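Local structure of 11S globulin (Wrightia tinctoria, 5WXU) at residues I58-G63 / L220-V225; I105-H110 / Y357-S362. The protein probably serves as a nutrient-reservoir storage protein of the seed, built as a hexamer, and also binds the auxin indole-3-acetic acid. One frame throughout, in Å; residues are numbered along the deposited sequence. Where two conformers were deposited one is given.

How the contacts relate
Contact 1 lies within the N-terminal half of the subunit, where an edge strand of one sheet meets a strand of another, whereas contact 2 joins the two cupin domains of the chain. Both draw on the same antiparallel sheet: 56-60 is its outermost strand at one end, and 102-108 lies further across it. Their centres are 23 Å apart and their nearest atoms about 12 Å, so they do not touch. Along the sequence they alternate, I105-H110 falling between the two segments of contact 1. Both lie away from the auxin sites, at G119-P121 and at R427; both are apolar joints, one between sheets and one between domains.

Contact 1 (I58-G63 / L220-V225); sequences IQHEAG and LLWNNV
I58 and L220 mark the nearest approach of the two backbones, yet their CA atoms are still 10.9 Å apart. No hydrogen bond spans that gap; strand 56-60 pairs instead with 63-67, and 221-224 runs parallel to 198-201, so only side chains bridge these two segments. The first strand ends in a tight hairpin, closed by the bond from H60 N to G63 O (2.8 Å); at its turn A62 is backbone-bonded to M258, on a strand of the second sheet.

I58 reaches out through CD1, the end of its longer branch, which sits only 3.4 Å from CZ3 of W222, a tight approach centred on that one ring carbon. The same methyl meets L220 CD1 at 3.8 Å, the two side chains tip to tip, so a single atom fills the angle between leucine and indole. W222 is long and flat enough to cross from its own strand: with CG anti to the backbone N (chi1 -176°) its six-membered ring extends to the hairpin. There CZ2 lies 3.9 Å from CE1 of H60, the two rings meeting obliquely. NE2 of H60 is hydrogen-bonded to S65, which helps to fix the turn of the ring that presents CE1 to the indole. F201, on the adjoining strand 198-201, stacks on the indole, and the ring of Y257 meets it with planes at about 60°.

With W222 cut back to alanine, I58 CD1 and H60 CE1 would probably lose their common aromatic neighbour, F201 its stacking partner, and a gap would open between the strands. The contact thus packs the edge hairpin of the N-terminal cupin domain against strand 221-224 by dispersion and shape: the segments bury 142 Å², both sides summed, in a partly buried apolar contact, while NE2 of the imidazole is satisfied by S65 on the hairpin's next strand.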
loop_
_atom_site.group_PDB
_atom_site.type_symbol
_atom_site.label_atom_id
_atom_site.label_comp_id
_atom_site.label_asym_id
_atom_site.label_seq_id
_atom_site.Cartn_x
_atom_site.Cartn_y
_atom_site.Cartn_z
ATOM N N ILE B 58 27.435 -2.434 -34.002
ATOM C CA ILE B 58 28.194 -1.204 -33.856
ATOM C C ILE B 58 29.530 -1.497 -33.227
ATOM O O ILE B 58 29.617 -2.022 -32.071
ATOM C CB ILE B 58 27.463 -0.202 -32.988
ATOM C CG1 ILE B 58 26.077 0.094 -33.589
ATOM C CG2 ILE B 58 28.286 1.063 -32.814
ATOM C CD1 ILE B 58 25.176 0.766 -32.595
ATOM N N GLN B 59 30.587 -1.096 -33.937
ATOM C CA GLN B 59 31.953 -1.180 -33.409
ATOM C C GLN B 59 32.432 -0.056 -32.501
ATOM O O GLN B 59 32.297 1.126 -32.799
ATOM C CB GLN B 59 32.955 -1.219 -34.587
ATOM C CG GLN B 59 33.149 -2.586 -35.169
ATOM C CD GLN B 59 33.760 -3.559 -34.171
ATOM O OE1 GLN B 59 34.527 -3.212 -33.255
ATOM N NE2 GLN B 59 33.375 -4.779 -34.318
ATOM N N HIS B 60 33.071 -0.404 -31.422
ATOM C CA HIS B 60 33.764 0.591 -30.647
ATOM C C HIS B 60 35.229 0.250 -30.608
ATOM O O HIS B 60 35.627 -0.847 -31.014
ATOM C CB HIS B 60 33.160 0.650 -29.187
ATOM C CG HIS B 60 31.655 0.576 -29.159
ATOM N ND1 HIS B 60 30.852 1.626 -29.547
ATOM C CD2 HIS B 60 30.807 -0.428 -28.797
ATOM C CE1 HIS B 60 29.582 1.257 -29.481
ATOM N NE2 HIS B 60 29.524 0.015 -29.050
ATOM N N GLU B 61 36.008 1.089 -29.957
ATOM C CA GLU B 61 37.397 0.789 -29.769
ATOM C C GLU B 61 37.606 -0.483 -28.977
ATOM O O GLU B 61 38.443 -1.313 -29.339
ATOM C CB GLU B 61 38.059 1.913 -29.027
ATOM C CG GLU B 61 39.476 1.611 -28.647
ATOM C CD GLU B 61 40.183 2.718 -27.992
ATOM O OE1 GLU B 61 39.963 2.983 -26.791
ATOM O OE2 GLU B 61 41.058 3.280 -28.681
ATOM N N ALA B 62 36.809 -0.653 -27.905
ATOM C CA ALA B 62 37.006 -1.674 -26.927
ATOM C C ALA B 62 35.838 -2.667 -26.798
ATOM O O ALA B 62 35.659 -3.297 -25.744
ATOM C CB ALA B 62 37.348 -1.063 -25.602
ATOM N N GLY B 63 35.137 -2.857 -27.875
ATOM C CA GLY B 63 34.088 -3.842 -27.937
ATOM C C GLY B 63 33.141 -3.501 -29.037
ATOM O O GLY B 63 33.480 -2.687 -29.885
ATOM N N LEU B 220 18.848 5.039 -34.950
ATOM C CA LEU B 220 19.137 4.921 -33.559
ATOM C C LEU B 220 19.179 6.301 -32.930
ATOM O O LEU B 220 19.706 7.272 -33.504
ATOM C CB LEU B 220 20.470 4.177 -33.334
ATOM C CG LEU B 220 20.482 2.721 -33.878
ATOM C CD1 LEU B 220 21.913 2.224 -33.961
ATOM C CD2 LEU B 220 19.643 1.771 -33.020
ATOM N N LEU B 221 18.618 6.375 -31.724
ATOM C CA LEU B 221 18.698 7.550 -30.905
ATOM C C LEU B 221 19.794 7.281 -29.907
ATOM O O LEU B 221 19.551 6.687 -28.858
ATOM C CB LEU B 221 17.333 7.803 -30.259
ATOM C CG LEU B 221 16.130 7.997 -31.213
ATOM C CD1 LEU B 221 14.791 8.137 -30.444
ATOM C CD2 LEU B 221 16.335 9.183 -32.155
ATOM N N TRP B 222 21.022 7.646 -30.265
ATOM C CA TRP B 222 22.195 7.298 -29.534
ATOM C C TRP B 222 23.125 8.491 -29.636
ATOM O O TRP B 222 23.531 8.862 -30.727
ATOM C CB TRP B 222 22.793 6.015 -30.147
ATOM C CG TRP B 222 23.949 5.405 -29.505
ATOM C CD1 TRP B 222 25.029 6.072 -28.980
ATOM C CD2 TRP B 222 24.240 3.988 -29.346
ATOM N NE1 TRP B 222 25.959 5.158 -28.498
ATOM C CE2 TRP B 222 25.525 3.886 -28.759
ATOM C CE3 TRP B 222 23.575 2.801 -29.737
ATOM C CZ2 TRP B 222 26.109 2.652 -28.417
ATOM C CZ3 TRP B 222 24.193 1.527 -29.424
ATOM C CH2 TRP B 222 25.437 1.486 -28.759
ATOM N N ASN B 223 23.469 9.112 -28.534
ATOM C CA ASN B 223 24.101 10.395 -28.604
ATOM C C ASN B 223 24.922 10.707 -27.344
ATOM O O ASN B 223 24.554 10.313 -26.231
ATOM C CB ASN B 223 22.890 11.387 -28.618
ATOM C CG ASN B 223 23.267 12.815 -28.847
ATOM O OD1 ASN B 223 24.036 13.118 -29.783
ATOM N ND2 ASN B 223 22.700 13.747 -28.014
ATOM N N ASN B 224 26.039 11.419 -27.509
ATOM C CA ASN B 224 26.759 12.042 -26.440
ATOM C C ASN B 224 26.005 13.333 -26.042
ATOM O O ASN B 224 25.950 14.320 -26.828
ATOM C CB ASN B 224 28.198 12.409 -26.886
ATOM C CG ASN B 224 28.985 13.157 -25.844
ATOM O OD1 ASN B 224 28.465 13.662 -24.855
ATOM N ND2 ASN B 224 30.330 13.261 -26.069
ATOM N N VAL B 225 25.416 13.344 -24.857
ATOM C CA VAL B 225 24.547 14.484 -24.446
ATOM C C VAL B 225 25.191 15.837 -24.311
ATOM O O VAL B 225 24.461 16.860 -24.275
ATOM C CB VAL B 225 23.770 14.210 -23.087
ATOM C CG1 VAL B 225 22.925 13.011 -23.225
ATOM C CG2 VAL B 225 24.601 14.175 -21.863
#

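Contact 2 (I105-H110 / Y357-S362); sequences IVVQGH and YVTRGS
V107 faces Y357 and T359 across the boundary between the two cupin domains, and the backbones come nearest at V107 and T359, with 7.0 Å between their CA atoms. The CB of V107 points at the other strand and forks there into two methyls with different tasks. CG1, opposite the backbone N about the CA-CB bond (chi1 172°), turns to T359, whose CG2 it meets at 4.1 Å as the two side chains pass at a slant. CG2, on the other branch, meets the tyrosine ring at CE2, 3.9 Å away. Valine and tyrosine side chains run at about a right angle, and the methyl reaches the ring obliquely.

Each residue type fits its post. A branched valine can serve two partners at once from a short stem. T359 is amphipathic: its methyl turns to V107, while OG1 is hydrogen-bonded to E404 of its own domain. Y357 lends ring carbons to the valine, and its hydroxyl is hydrogen-bonded to R84, a residue of the N-terminal cupin, so the tyrosine links the domains by a polar bond as well as by packing.

The two sides echo one another. V107 and Q108 form a classic beta bulge opposite V179, T359 and R360 another opposite E404, and two residues beyond V107 and T359 come G109 and G361, both with backbone angles that suit glycine. This is consistent with the near-twofold relation of the paired cupin domains in 11S globulins. In the first domain strand 102-108 lies between 178-185 and 158-162; in the second, 354-359 lies between 402-409 and 385-388. Around the joint, I105 touches Y406 and Y357 touches L181, so strands 402-409 and 178-185 widen the apolar seam.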
loop_
_atom_site.group_PDB
_atom_site.type_symbol
_atom_site.label_atom_id
_atom_site.label_comp_id
_atom_site.label_asym_id
_atom_site.label_seq_id
_atom_site.Cartn_x
_atom_site.Cartn_y
_atom_site.Cartn_z
ATOM N N ILE B 105 21.549 -9.267 -18.364
ATOM C CA ILE B 105 22.003 -10.625 -18.055
ATOM C C ILE B 105 23.492 -10.683 -18.358
ATOM O O ILE B 105 23.910 -10.352 -19.456
ATOM C CB ILE B 105 21.270 -11.650 -18.896
ATOM C CG1 ILE B 105 19.802 -11.663 -18.505
ATOM C CG2 ILE B 105 21.872 -13.040 -18.695
ATOM C CD1 ILE B 105 18.995 -12.089 -19.672
ATOM N N VAL B 106 24.276 -11.014 -17.371
ATOM C CA VAL B 106 25.713 -11.197 -17.581
ATOM C C VAL B 106 25.906 -12.607 -18.092
ATOM O O VAL B 106 25.925 -13.589 -17.319
ATOM C CB VAL B 106 26.548 -10.914 -16.341
ATOM C CG1 VAL B 106 28.053 -11.014 -16.740
ATOM C CG2 VAL B 106 26.170 -9.542 -15.758
ATOM N N VAL B 107 26.146 -12.689 -19.405
ATOM C CA VAL B 107 26.202 -13.961 -20.152
ATOM C C VAL B 107 27.562 -14.632 -19.994
ATOM O O VAL B 107 27.663 -15.865 -19.910
ATOM C CB VAL B 107 25.896 -13.691 -21.651
ATOM C CG1 VAL B 107 26.140 -14.938 -22.484
ATOM C CG2 VAL B 107 24.441 -13.325 -21.832
ATOM N N GLN B 108 28.592 -13.807 -19.869
ATOM C CA GLN B 108 29.968 -14.246 -19.693
ATOM C C GLN B 108 30.796 -13.135 -19.090
ATOM O O GLN B 108 30.581 -11.986 -19.402
ATOM C CB GLN B 108 30.547 -14.613 -21.058
ATOM C CG GLN B 108 32.053 -14.837 -21.108
ATOM C CD GLN B 108 32.539 -15.097 -22.545
ATOM O OE1 GLN B 108 32.083 -16.058 -23.176
ATOM N NE2 GLN B 108 33.473 -14.263 -23.054
ATOM N N GLY B 109 31.769 -13.492 -18.269
ATOM C CA GLY B 109 32.753 -12.580 -17.808
ATOM C C GLY B 109 32.452 -12.064 -16.447
ATOM O O GLY B 109 31.543 -12.572 -15.775
ATOM N N HIS B 110 33.222 -11.119 -16.045
ATOM C CA HIS B 110 33.056 -10.449 -14.743
ATOM C C HIS B 110 33.660 -9.075 -14.794
ATOM O O HIS B 110 34.574 -8.753 -15.583
ATOM C CB HIS B 110 33.576 -11.279 -13.557
ATOM C CG HIS B 110 35.052 -11.349 -13.461
ATOM N ND1 HIS B 110 35.797 -12.351 -14.052
ATOM C CD2 HIS B 110 35.926 -10.571 -12.785
ATOM C CE1 HIS B 110 37.083 -12.139 -13.792
ATOM N NE2 HIS B 110 37.188 -11.075 -13.012
ATOM N N TYR B 357 16.634 -15.852 -24.058
ATOM C CA TYR B 357 17.939 -15.888 -24.740
ATOM C C TYR B 357 18.587 -17.204 -24.444
ATOM O O TYR B 357 18.695 -17.579 -23.315
ATOM C CB TYR B 357 18.790 -14.781 -24.181
ATOM C CG TYR B 357 20.118 -14.666 -24.866
ATOM C CD1 TYR B 357 20.188 -14.211 -26.180
ATOM C CD2 TYR B 357 21.275 -15.022 -24.227
ATOM C CE1 TYR B 357 21.410 -14.187 -26.846
ATOM C CE2 TYR B 357 22.506 -14.911 -24.847
ATOM C CZ TYR B 357 22.557 -14.476 -26.173
ATOM O OH TYR B 357 23.798 -14.445 -26.824
ATOM N N VAL B 358 19.050 -17.919 -25.464
ATOM C CA VAL B 358 19.664 -19.213 -25.267
ATOM C C VAL B 358 21.168 -19.043 -25.052
ATOM O O VAL B 358 21.886 -18.599 -25.959
ATOM C CB VAL B 358 19.432 -20.097 -26.488
ATOM C CG1 VAL B 358 19.931 -21.516 -26.222
ATOM C CG2 VAL B 358 17.992 -20.171 -26.879
ATOM N N THR B 359 21.636 -19.354 -23.871
ATOM C CA THR B 359 23.017 -19.195 -23.532
ATOM C C THR B 359 23.836 -20.419 -23.797
ATOM O O THR B 359 25.066 -20.266 -23.957
ATOM C CB THR B 359 23.216 -18.773 -22.090
ATOM O OG1 THR B 359 22.361 -19.550 -21.252
ATOM C CG2 THR B 359 22.819 -17.299 -21.982
ATOM N N ARG B 360 23.202 -21.585 -23.836
ATOM C CA ARG B 360 23.941 -22.867 -23.961
ATOM C C ARG B 360 23.063 -23.854 -24.605
ATOM O O ARG B 360 21.861 -23.974 -24.295
ATOM C CB ARG B 360 24.381 -23.453 -22.629
ATOM C CG ARG B 360 25.413 -22.693 -21.861
ATOM C CD ARG B 360 26.065 -23.525 -20.747
ATOM N NE ARG B 360 25.723 -23.026 -19.402
ATOM C CZ ARG B 360 25.821 -23.725 -18.254
ATOM N NH1 ARG B 360 26.269 -24.993 -18.244
ATOM N NH2 ARG B 360 25.459 -23.143 -17.093
ATOM N N GLY B 361 23.618 -24.671 -25.485
ATOM C CA GLY B 361 22.812 -25.794 -25.922
ATOM C C GLY B 361 21.838 -25.533 -27.020
ATOM O O GLY B 361 21.967 -24.562 -27.774
ATOM N N SER B 362 20.797 -26.348 -27.089
ATOM C CA SER B 362 19.830 -26.284 -28.144
ATOM C C SER B 362 18.608 -27.079 -27.743
ATOM O O SER B 362 18.622 -27.812 -26.772
ATOM C CB SER B 362 20.387 -26.851 -29.476
ATOM O OG SER B 362 20.679 -28.227 -29.299
#